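Local coordinates for protein LEC-6 (Caenorhabditis elegans, PDB 3VV1), which binds galactosides as a galectin-type lectin, here holding a galactose-fucose sugar, with a preference for fucose-containing saccharides, at residues Val84-Thr89 with Ala131-Arg136; Asn76-Glu81 with Glu97-Asn102; Phe61-Arg66 with Ile145-Gly150. One frame throughout, in Å; residues are numbered along the deposited sequence.

How the contacts relate
From the N terminus, the first of the contact segments is 61-66, the opening half of contact 3, which finds its partner 145-150 only 79 residues later, so this contact closes the longest loop and both others fall within it. Segment 76-81 follows and meets 97-102 in contact 2; before that loop is closed, 84-89 has begun contact 1, completed at 131-136, so contacts 1 and 2 cross. Contact 3 joins neighbouring strands inside the sugar-binding sheet. Contact 1 ties that sheet to the edge strand of the opposing one. Contact 2 spans strand 83-90 beneath the glycan. Backbone bonds run from Phe61 to Ala77 and from Asn76 to Val85.

Contact 1 (Val84-Thr89 with Ala131-Arg136); sequences VVNNST and ADFVER. With GAL (beta-D-galactopyranose), chain C.
Phe133 leaves strand 128-134 with its CG anti to the backbone N (chi1 180°), which sends the ring toward 84-89, while Arg136 bends at chi2 (119°) and brings the face of its guanidinium against the CE1 side of that ring. Phe133 CE1 ends up over the centre of the guanidinium, 3.8 Å above its plane. The atoms on either side of CE1 face strand 83-90: CD1 rests on Asn86 CB (3.8 Å), and CZ comes to Ser88 CB, which lies at the ring's edge.

Arg136 NH1 then makes two bonds in the guanidinium plane, one to Ser88 OG at 2.9 Å and a longer, more bent one to Asn87 OD1 at 3.2 Å. The Asn87 amide stands nearly perpendicular to the guanidinium, and its OD1 also takes a weak bond from Ser88 N. With OD1 pinned, ND2 is turned the other way, where it gives an almost straight bond (173°) to O6 of galactose at 2.9 Å. Arg136 is itself anchored by NH2 on Ser96 O, and Ser88 OG also bonds Gln95 OE1. Further along, a water accepts from Asn86 ND2 (3.0 Å) and donates to Asp132 O, bridging the two strands beside the Asn86-Phe133 contact. Arg136 thus stands in the second shell, well placed to hold the amide of a sugar-binding asparagine, at one side of the galectin beta-sandwich where an edge strand of one sheet packs behind the carbohydrate-binding sheet.

Contact 2 (Asn76-Glu81 with Glu97-Asn102); sequences NARFDE and EDRHAN. With FUC (alpha-L-fucopyranose), chain B; GAL (beta-D-galactopyranose), chain C.
Two arginines from different segments come within 3.7 Å of each other, Arg78 NH1 to Arg99 NH1, because a single carboxylate oxygen draws both. Glu81 OE1 takes Arg78 NH1 at 2.8 Å on one face of its plane and Arg99 NH2 at 2.7 Å on the opposite face, so each donor sits well out of the carboxylate plane while OE1 lies close to the plane of either guanidinium. Arg99 reaches it by bending at chi3 (72°), and its NH1 goes on to Glu97 OE1, linking all four charged side chains into one network.

The extended Arg78 is also held from behind, where NE bonds Asn76 OD1. With its rotation fixed, the guanidinium meets the sugars edge-on: NH2 donates to galactose O4 (2.9 Å) and NH1 to fucose O3 (2.9 Å). The carboxylates complete the grip. Glu81 OE2 accepts from fucose O2 at 2.8 Å, and Glu97 OE2 takes hydroxyls of both sugars, galactose O6 at 2.6 Å and fucose O3 still closer. Away from the glycan, Asn102 ND2 approaches the Phe79 ring obliquely, 3.4 Å from CD1, while its OD1 bonds Phe104 N. Charges shared this way probably favour ionised carboxylates, and the mutual bonds restrain both guanidinium groups, consistent with a site that engages galactose and fucose together.

Contact 3 (Phe61-Arg66 with Ile145-Gly150); sequences FHINLR and IEIEGG
Asn64 and Glu146 run out from the sheet together, from an antiparallel hydrogen-bonded pair, with their amide and carboxylate planes turned 65° apart. Glu146 CG is anti to its backbone N (chi1 180°) and the chain runs extended, which lifts OE1 to the level of Asn64 ND2. That nearly straight bond, 2.9 Å from ND2 to OE1, comes from above the carboxylate plane; Arg66 NH1 uses the syn lone pair of the same OE1 at 3.0 Å, its guanidinium turned 73° from the carboxylate.

Next along the strands, His62 and Glu148 run alongside each other, NE2 lying 3.5 Å from OE1. On the other face of the sheet Ile63 and Ile147 touch through their CG1 atoms (4.1 Å) and pack on Leu50 of the opposing sheet; Leu65 CD2 meets Ile145 CG1 at 3.9 Å, with Leu48 next to Ile145. At the end Gly149 comes to 4.1 Å from Phe61, CA to CA, with backbone angles, and a closeness to Phe61, that call for glycine. Asn64 OD1 accepts from His74 ND1 outside the pair, and His74 NE2 in turn bonds galactose. Glu146 therefore helps to fix which way the Asn64 amide faces, consistent with a proton on His74 ND1 and a steadied sugar-binding ring.

Contact 1 (Val84-Thr89 with Ala131-Arg136)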
loop_
_atom_site.group_PDB
_atom_site.type_symbol
_atom_site.label_atom_id
_atom_site.label_comp_id
_atom_site.label_asym_id
_atom_site.label_seq_id
_atom_site.Cartn_x
_atom_site.Cartn_y
_atom_site.Cartn_z
ATOM N N VAL A 84 19.257 -8.993 21.439
ATOM C CA VAL A 84 18.794 -8.993 20.034
ATOM C C VAL A 84 19.833 -9.625 19.160
ATOM O O VAL A 84 21.018 -9.326 19.318
ATOM C CB VAL A 84 18.439 -7.550 19.544
ATOM C CG1 VAL A 84 18.361 -7.501 18.034
ATOM C CG2 VAL A 84 17.090 -7.145 20.133
ATOM N N VAL A 85 19.415 -10.535 18.255
ATOM C CA VAL A 85 20.353 -11.157 17.309
ATOM C C VAL A 85 19.922 -10.729 15.920
ATOM O O VAL A 85 18.751 -10.923 15.580
ATOM C CB VAL A 85 20.332 -12.684 17.407
ATOM C CG1 VAL A 85 21.184 -13.296 16.279
ATOM C CG2 VAL A 85 20.901 -13.071 18.788
ATOM N N ASN A 86 20.808 -10.114 15.146
ATOM C CA ASN A 86 20.536 -9.859 13.747
ATOM C C ASN A 86 21.341 -10.820 12.885
ATOM O O ASN A 86 22.495 -11.141 13.170
ATOM C CB ASN A 86 21.013 -8.455 13.378
ATOM C CG ASN A 86 20.118 -7.358 13.941
ATOM O OD1 ASN A 86 18.948 -7.587 14.198
ATOM N ND2 ASN A 86 20.656 -6.146 14.066
ATOM N N ASN A 87 20.699 -11.335 11.854
ATOM C CA ASN A 87 21.435 -12.167 10.908
ATOM C C ASN A 87 20.725 -12.133 9.575
ATOM O O ASN A 87 19.787 -11.342 9.350
ATOM C CB ASN A 87 21.501 -13.643 11.423
ATOM C CG ASN A 87 22.702 -14.424 10.925
ATOM O OD1 ASN A 87 23.368 -13.989 9.999
ATOM N ND2 ASN A 87 22.954 -15.585 11.507
ATOM N N SER A 88 21.199 -12.964 8.664
ATOM C CA SER A 88 20.666 -12.999 7.299
ATOM C C SER A 88 21.007 -14.365 6.729
ATOM O O SER A 88 21.838 -15.106 7.315
ATOM C CB SER A 88 21.428 -11.970 6.433
ATOM O OG SER A 88 22.866 -12.135 6.520
ATOM N N THR A 89 20.391 -14.697 5.598
ATOM C CA THR A 89 20.770 -15.906 4.906
ATOM C C THR A 89 21.288 -15.611 3.500
ATOM O O THR A 89 20.948 -14.587 2.883
ATOM C CB THR A 89 19.625 -16.939 4.780
ATOM O OG1 THR A 89 18.595 -16.484 3.893
ATOM C CG2 THR A 89 19.034 -17.290 6.148
ATOM N N ALA A 131 20.719 0.219 16.426
ATOM C CA ALA A 131 21.831 -0.520 15.809
ATOM C C ALA A 131 21.788 -0.310 14.314
ATOM O O ALA A 131 20.730 -0.059 13.757
ATOM C CB ALA A 131 21.685 -2.032 16.078
ATOM N N ASP A 132 22.936 -0.450 13.680
ATOM C CA ASP A 132 23.014 -0.609 12.242
ATOM C C ASP A 132 23.248 -2.071 11.872
ATOM O O ASP A 132 23.927 -2.842 12.626
ATOM C CB ASP A 132 24.187 0.186 11.706
ATOM C CG ASP A 132 23.846 1.657 11.474
ATOM O OD1 ASP A 132 22.705 2.113 11.663
ATOM O OD2 ASP A 132 24.790 2.373 11.053
ATOM N N PHE A 133 22.696 -2.467 10.709
ATOM C CA PHE A 133 22.988 -3.778 10.146
ATOM C C PHE A 133 23.507 -3.509 8.738
ATOM O O PHE A 133 22.817 -2.915 7.923
ATOM C CB PHE A 133 21.701 -4.624 10.076
ATOM C CG PHE A 133 21.926 -5.990 9.505
ATOM C CD1 PHE A 133 22.590 -6.937 10.243
ATOM C CD2 PHE A 133 21.498 -6.295 8.207
ATOM C CE1 PHE A 133 22.791 -8.221 9.714
ATOM C CE2 PHE A 133 21.685 -7.563 7.679
ATOM C CZ PHE A 133 22.354 -8.530 8.431
ATOM N N VAL A 134 24.699 -3.973 8.430
ATOM C CA VAL A 134 25.249 -3.799 7.079
ATOM C C VAL A 134 24.774 -4.990 6.252
ATOM O O VAL A 134 25.181 -6.157 6.542
ATOM C CB VAL A 134 26.791 -3.733 7.153
ATOM C CG1 VAL A 134 27.385 -3.750 5.741
ATOM C CG2 VAL A 134 27.263 -2.498 7.940
ATOM N N GLU A 135 23.906 -4.755 5.279
ATOM C CA GLU A 135 23.287 -5.886 4.570
ATOM C C GLU A 135 24.349 -6.682 3.757
ATOM O O GLU A 135 25.413 -6.158 3.332
ATOM C CB GLU A 135 22.107 -5.432 3.665
ATOM C CG GLU A 135 22.581 -4.673 2.417
ATOM C CD GLU A 135 21.456 -3.919 1.738
ATOM O OE1 GLU A 135 20.568 -3.401 2.435
ATOM O OE2 GLU A 135 21.491 -3.805 0.487
ATOM N N ARG A 136 24.070 -7.966 3.615
ATOM C CA ARG A 136 24.976 -8.889 2.944
ATOM C C ARG A 136 24.454 -9.348 1.584
ATOM O O ARG A 136 25.179 -9.992 0.832
ATOM C CB ARG A 136 25.179 -10.089 3.901
ATOM C CG ARG A 136 25.943 -9.771 5.167
ATOM C CD ARG A 136 25.097 -10.024 6.365
ATOM N NE ARG A 136 25.807 -9.751 7.593
ATOM C CZ ARG A 136 25.632 -10.497 8.698
ATOM N NH1 ARG A 136 24.799 -11.530 8.612
ATOM N NH2 ARG A 136 26.282 -10.212 9.847
HETATM C C1 GAL C . 19.236 -19.594 15.459
HETATM C C2 GAL C . 17.685 -19.583 15.612
HETATM C C3 GAL C . 17.053 -19.047 14.381
HETATM C C4 GAL C . 17.674 -17.683 14.041
HETATM C C5 GAL C . 19.201 -17.839 13.969
HETATM C C6 GAL C . 19.887 -16.499 13.612
HETATM O O2 GAL C . 17.255 -20.907 15.830
HETATM O O3 GAL C . 15.634 -18.837 14.618
HETATM O O4 GAL C . 17.308 -16.712 15.049
HETATM O O5 GAL C . 19.699 -18.269 15.186
HETATM O O6 GAL C . 21.311 -16.707 13.563
HETATM O O HOH W 1 23.506 -5.487 13.508
#

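Contact 2 (Asn76-Glu81 with Glu97-Asn102)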
loop_
_atom_site.group_PDB
_atom_site.type_symbol
_atom_site.label_atom_id
_atom_site.label_comp_id
_atom_site.label_asym_id
_atom_site.label_seq_id
_atom_site.Cartn_x
_atom_site.Cartn_y
_atom_site.Cartn_z
ATOM N N ASN A 76 15.924 -10.455 15.642
ATOM C CA ASN A 76 15.296 -11.424 16.587
ATOM C C ASN A 76 15.498 -10.937 18.025
ATOM O O ASN A 76 16.612 -10.903 18.532
ATOM C CB ASN A 76 16.006 -12.746 16.365
ATOM C CG ASN A 76 15.336 -13.970 17.052
ATOM O OD1 ASN A 76 16.001 -14.994 17.212
ATOM N ND2 ASN A 76 14.033 -13.911 17.384
ATOM N N ALA A 77 14.418 -10.530 18.651
ATOM C CA ALA A 77 14.441 -10.194 20.063
ATOM C C ALA A 77 14.328 -11.496 20.857
ATOM O O ALA A 77 13.400 -12.256 20.649
ATOM C CB ALA A 77 13.222 -9.285 20.369
ATOM N N ARG A 78 15.240 -11.715 21.805
ATOM C CA ARG A 78 15.286 -12.965 22.585
ATOM C C ARG A 78 15.226 -12.631 24.085
ATOM O O ARG A 78 16.224 -12.194 24.691
ATOM C CB ARG A 78 16.593 -13.727 22.248
ATOM C CG ARG A 78 16.712 -14.055 20.759
ATOM C CD ARG A 78 17.952 -14.907 20.551
ATOM N NE ARG A 78 18.027 -15.363 19.162
ATOM C CZ ARG A 78 18.966 -16.191 18.710
ATOM N NH1 ARG A 78 19.926 -16.640 19.544
ATOM N NH2 ARG A 78 18.955 -16.589 17.441
ATOM N N PHE A 79 14.071 -12.840 24.695
ATOM C CA PHE A 79 13.939 -12.638 26.143
ATOM C C PHE A 79 14.572 -13.793 26.920
ATOM O O PHE A 79 14.929 -13.632 28.078
ATOM C CB PHE A 79 12.453 -12.431 26.471
ATOM C CG PHE A 79 11.904 -11.186 25.838
ATOM C CD1 PHE A 79 12.146 -9.928 26.413
ATOM C CD2 PHE A 79 11.204 -11.241 24.591
ATOM C CE1 PHE A 79 11.677 -8.779 25.764
ATOM C CE2 PHE A 79 10.731 -10.084 23.952
ATOM C CZ PHE A 79 10.980 -8.836 24.548
ATOM N N ASP A 80 14.729 -14.961 26.280
ATOM C CA ASP A 80 15.340 -16.093 26.957
ATOM C C ASP A 80 16.860 -15.861 27.069
ATOM O O ASP A 80 17.463 -16.193 28.084
ATOM C CB ASP A 80 15.029 -17.431 26.226
ATOM C CG ASP A 80 15.562 -17.461 24.768
ATOM O OD1 ASP A 80 15.521 -16.399 24.080
ATOM O OD2 ASP A 80 15.995 -18.539 24.336
ATOM N N GLU A 81 17.443 -15.273 26.031
ATOM C CA GLU A 81 18.896 -14.986 26.024
ATOM C C GLU A 81 19.256 -13.554 26.485
ATOM O O GLU A 81 20.440 -13.269 26.719
ATOM C CB GLU A 81 19.532 -15.259 24.675
ATOM C CG GLU A 81 19.465 -16.724 24.283
ATOM C CD GLU A 81 20.204 -17.060 23.019
ATOM O OE1 GLU A 81 20.500 -16.177 22.211
ATOM O OE2 GLU A 81 20.467 -18.234 22.845
ATOM N N GLU A 97 26.105 -13.900 13.086
ATOM C CA GLU A 97 25.191 -13.130 13.912
ATOM C C GLU A 97 25.859 -11.818 14.399
ATOM O O GLU A 97 27.056 -11.802 14.774
ATOM C CB GLU A 97 24.780 -13.920 15.150
ATOM C CG GLU A 97 23.921 -15.108 14.781
ATOM C CD GLU A 97 23.530 -15.947 16.003
ATOM O OE1 GLU A 97 24.155 -15.804 17.083
ATOM O OE2 GLU A 97 22.636 -16.784 15.829
ATOM N N ASP A 98 25.055 -10.756 14.417
ATOM C CA ASP A 98 25.393 -9.548 15.183
ATOM C C ASP A 98 24.567 -9.614 16.452
ATOM O O ASP A 98 23.312 -9.735 16.374
ATOM C CB ASP A 98 25.016 -8.237 14.476
ATOM C CG ASP A 98 25.833 -7.943 13.240
ATOM O OD1 ASP A 98 26.951 -8.499 13.087
ATOM O OD2 ASP A 98 25.340 -7.083 12.449
ATOM N N ARG A 99 25.203 -9.487 17.607
ATOM C CA ARG A 99 24.459 -9.547 18.867
ATOM C C ARG A 99 24.442 -8.191 19.533
ATOM O O ARG A 99 25.485 -7.552 19.641
ATOM C CB ARG A 99 25.059 -10.599 19.787
ATOM C CG ARG A 99 24.903 -11.969 19.128
ATOM C CD ARG A 99 25.279 -13.187 19.958
ATOM N NE ARG A 99 24.308 -13.450 21.004
ATOM C CZ ARG A 99 23.462 -14.493 21.043
ATOM N NH1 ARG A 99 23.387 -15.401 20.081
ATOM N NH2 ARG A 99 22.659 -14.596 22.056
ATOM N N HIS A 100 23.286 -7.780 20.053
ATOM C CA HIS A 100 23.087 -6.468 20.713
ATOM C C HIS A 100 22.355 -6.708 21.999
ATOM O O HIS A 100 21.789 -7.816 22.233
ATOM C CB HIS A 100 22.197 -5.588 19.807
ATOM C CG HIS A 100 22.827 -5.360 18.476
ATOM N ND1 HIS A 100 23.815 -4.446 18.302
ATOM C CD2 HIS A 100 22.584 -5.944 17.235
ATOM C CE1 HIS A 100 24.182 -4.449 16.991
ATOM N NE2 HIS A 100 23.452 -5.375 16.339
ATOM N N ALA A 101 22.326 -5.691 22.812
ATOM C CA ALA A 101 21.485 -5.738 24.006
ATOM C C ALA A 101 20.028 -5.802 23.559
ATOM O O ALA A 101 19.668 -5.486 22.397
ATOM C CB ALA A 101 21.729 -4.519 24.876
ATOM N N ASN A 102 19.174 -6.259 24.466
ATOM C CA ASN A 102 17.731 -6.321 24.164
ATOM C C ASN A 102 17.101 -5.022 24.666
ATOM O O ASN A 102 17.092 -4.760 25.891
ATOM C CB ASN A 102 17.090 -7.528 24.877
ATOM C CG ASN A 102 15.621 -7.697 24.522
ATOM O OD1 ASN A 102 15.034 -6.879 23.801
ATOM N ND2 ASN A 102 14.983 -8.719 25.093
HETATM C C1 FUC B . 20.797 -21.142 19.557
HETATM C C2 FUC B . 21.195 -19.611 19.354
HETATM C C3 FUC B . 21.904 -19.388 17.979
HETATM C C4 FUC B . 21.289 -20.206 16.808
HETATM C C5 FUC B . 21.540 -21.709 17.029
HETATM C C6 FUC B . 20.877 -22.424 15.868
HETATM O O1 FUC B . 21.321 -21.650 20.774
HETATM O O2 FUC B . 21.895 -18.914 20.542
HETATM O O3 FUC B . 21.717 -18.042 17.731
HETATM O O4 FUC B . 19.795 -19.947 16.713
HETATM O O5 FUC B . 20.896 -22.075 18.311
HETATM C C1 GAL C . 19.236 -19.594 15.459
HETATM C C2 GAL C . 17.685 -19.583 15.612
HETATM C C3 GAL C . 17.053 -19.047 14.381
HETATM C C4 GAL C . 17.674 -17.683 14.041
HETATM C C5 GAL C . 19.201 -17.839 13.969
HETATM C C6 GAL C . 19.887 -16.499 13.612
HETATM O O2 GAL C . 17.255 -20.907 15.830
HETATM O O3 GAL C . 15.634 -18.837 14.618
HETATM O O4 GAL C . 17.308 -16.712 15.049
HETATM O O5 GAL C . 19.699 -18.269 15.186
HETATM O O6 GAL C . 21.311 -16.707 13.563
#

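Contact 3 (Phe61-Arg66 with Ile145-Gly150)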
loop_
_atom_site.group_PDB
_atom_site.type_symbol
_atom_site.label_atom_id
_atom_site.label_comp_id
_atom_site.label_asym_id
_atom_site.label_seq_id
_atom_site.Cartn_x
_atom_site.Cartn_y
_atom_site.Cartn_z
ATOM N N PHE A 61 10.642 -13.017 19.427
ATOM C CA PHE A 61 9.870 -12.648 18.264
ATOM C C PHE A 61 10.871 -12.182 17.236
ATOM O O PHE A 61 12.025 -11.809 17.551
ATOM C CB PHE A 61 8.789 -11.549 18.550
ATOM C CG PHE A 61 9.338 -10.156 18.841
ATOM C CD1 PHE A 61 9.613 -9.261 17.819
ATOM C CD2 PHE A 61 9.490 -9.736 20.176
ATOM C CE1 PHE A 61 10.047 -7.963 18.110
ATOM C CE2 PHE A 61 9.972 -8.441 20.480
ATOM C CZ PHE A 61 10.236 -7.555 19.431
ATOM N N HIS A 62 10.449 -12.175 15.987
ATOM C CA HIS A 62 11.372 -11.639 14.962
ATOM C C HIS A 62 10.641 -10.926 13.866
ATOM O O HIS A 62 9.440 -11.137 13.652
ATOM C CB HIS A 62 12.308 -12.745 14.390
ATOM C CG HIS A 62 11.590 -13.830 13.689
ATOM N ND1 HIS A 62 11.210 -14.985 14.307
ATOM C CD2 HIS A 62 11.132 -13.920 12.383
ATOM C CE1 HIS A 62 10.615 -15.780 13.418
ATOM N NE2 HIS A 62 10.546 -15.130 12.249
ATOM N N ILE A 63 11.409 -10.058 13.164
ATOM C CA ILE A 63 10.965 -9.443 11.910
ATOM C C ILE A 63 11.940 -9.924 10.856
ATOM O O ILE A 63 13.144 -9.804 11.049
ATOM C CB ILE A 63 11.026 -7.911 12.016
ATOM C CG1 ILE A 63 9.955 -7.317 12.952
ATOM C CG2 ILE A 63 10.798 -7.325 10.638
ATOM C CD1 ILE A 63 10.276 -7.256 14.384
ATOM N N ASN A 64 11.426 -10.478 9.764
ATOM C CA ASN A 64 12.269 -10.825 8.566
ATOM C C ASN A 64 11.970 -9.902 7.407
ATOM O O ASN A 64 10.789 -9.714 7.070
ATOM C CB ASN A 64 12.013 -12.251 8.096
ATOM C CG ASN A 64 12.562 -13.291 9.045
ATOM O OD1 ASN A 64 13.551 -13.058 9.743
ATOM N ND2 ASN A 64 11.889 -14.425 9.115
ATOM N N LEU A 65 13.025 -9.338 6.802
ATOM C CA LEU A 65 12.888 -8.621 5.516
ATOM C C LEU A 65 13.425 -9.605 4.489
ATOM O O LEU A 65 14.642 -9.906 4.504
ATOM C CB LEU A 65 13.702 -7.320 5.546
ATOM C CG LEU A 65 13.457 -6.379 6.721
ATOM C CD1 LEU A 65 14.373 -5.142 6.648
ATOM C CD2 LEU A 65 11.985 -5.971 6.839
ATOM N N ARG A 66 12.536 -10.191 3.705
ATOM C CA ARG A 66 12.871 -11.390 2.881
ATOM C C ARG A 66 12.833 -11.001 1.407
ATOM O O ARG A 66 11.890 -10.303 0.980
ATOM C CB ARG A 66 11.794 -12.516 3.004
ATOM C CG ARG A 66 11.697 -13.038 4.398
ATOM C CD ARG A 66 10.688 -14.172 4.412
ATOM N NE ARG A 66 11.487 -15.243 3.980
ATOM C CZ ARG A 66 11.829 -16.318 4.698
ATOM N NH1 ARG A 66 11.414 -16.538 5.939
ATOM N NH2 ARG A 66 12.621 -17.155 4.129
ATOM N N ILE A 145 7.646 -8.615 4.176
ATOM C CA ILE A 145 7.946 -8.319 5.557
ATOM C C ILE A 145 7.184 -9.355 6.403
ATOM O O ILE A 145 5.948 -9.453 6.308
ATOM C CB ILE A 145 7.541 -6.871 5.883
ATOM C CG1 ILE A 145 8.463 -5.895 5.080
ATOM C CG2 ILE A 145 7.627 -6.580 7.402
ATOM C CD1 ILE A 145 7.865 -4.534 5.030
ATOM N N GLU A 146 7.939 -10.135 7.194
ATOM C CA GLU A 146 7.324 -11.174 8.053
ATOM C C GLU A 146 7.528 -10.841 9.523
ATOM O O GLU A 146 8.646 -10.503 9.917
ATOM C CB GLU A 146 7.977 -12.515 7.691
ATOM C CG GLU A 146 7.536 -13.755 8.424
ATOM C CD GLU A 146 8.256 -14.964 7.820
ATOM O OE1 GLU A 146 9.503 -14.865 7.603
ATOM O OE2 GLU A 146 7.584 -16.008 7.533
ATOM N N ILE A 147 6.485 -10.948 10.330
ATOM C CA ILE A 147 6.597 -10.669 11.763
ATOM C C ILE A 147 6.017 -11.904 12.462
ATOM O O ILE A 147 4.866 -12.308 12.200
ATOM C CB ILE A 147 5.809 -9.400 12.160
ATOM C CG1 ILE A 147 6.340 -8.201 11.321
ATOM C CG2 ILE A 147 6.036 -9.156 13.697
ATOM C CD1 ILE A 147 5.509 -6.950 11.493
ATOM N N GLU A 148 6.827 -12.531 13.317
ATOM C CA GLU A 148 6.378 -13.774 13.983
ATOM C C GLU A 148 6.797 -13.798 15.433
ATOM O O GLU A 148 7.756 -13.113 15.845
ATOM C CB GLU A 148 7.006 -15.015 13.314
ATOM C CG GLU A 148 6.665 -15.108 11.836
ATOM C CD GLU A 148 6.948 -16.469 11.208
ATOM O OE1 GLU A 148 7.828 -17.216 11.649
ATOM O OE2 GLU A 148 6.283 -16.783 10.201
ATOM N N GLY A 149 6.115 -14.650 16.182
ATOM C CA GLY A 149 6.578 -14.973 17.553
ATOM C C GLY A 149 5.783 -14.230 18.608
ATOM O O GLY A 149 4.603 -13.865 18.386
ATOM N N GLY A 150 6.410 -14.010 19.759
ATOM C CA GLY A 150 5.665 -13.439 20.911
ATOM C C GLY A 150 5.588 -11.940 20.838
ATOM O O GLY A 150 6.303 -11.199 21.553
#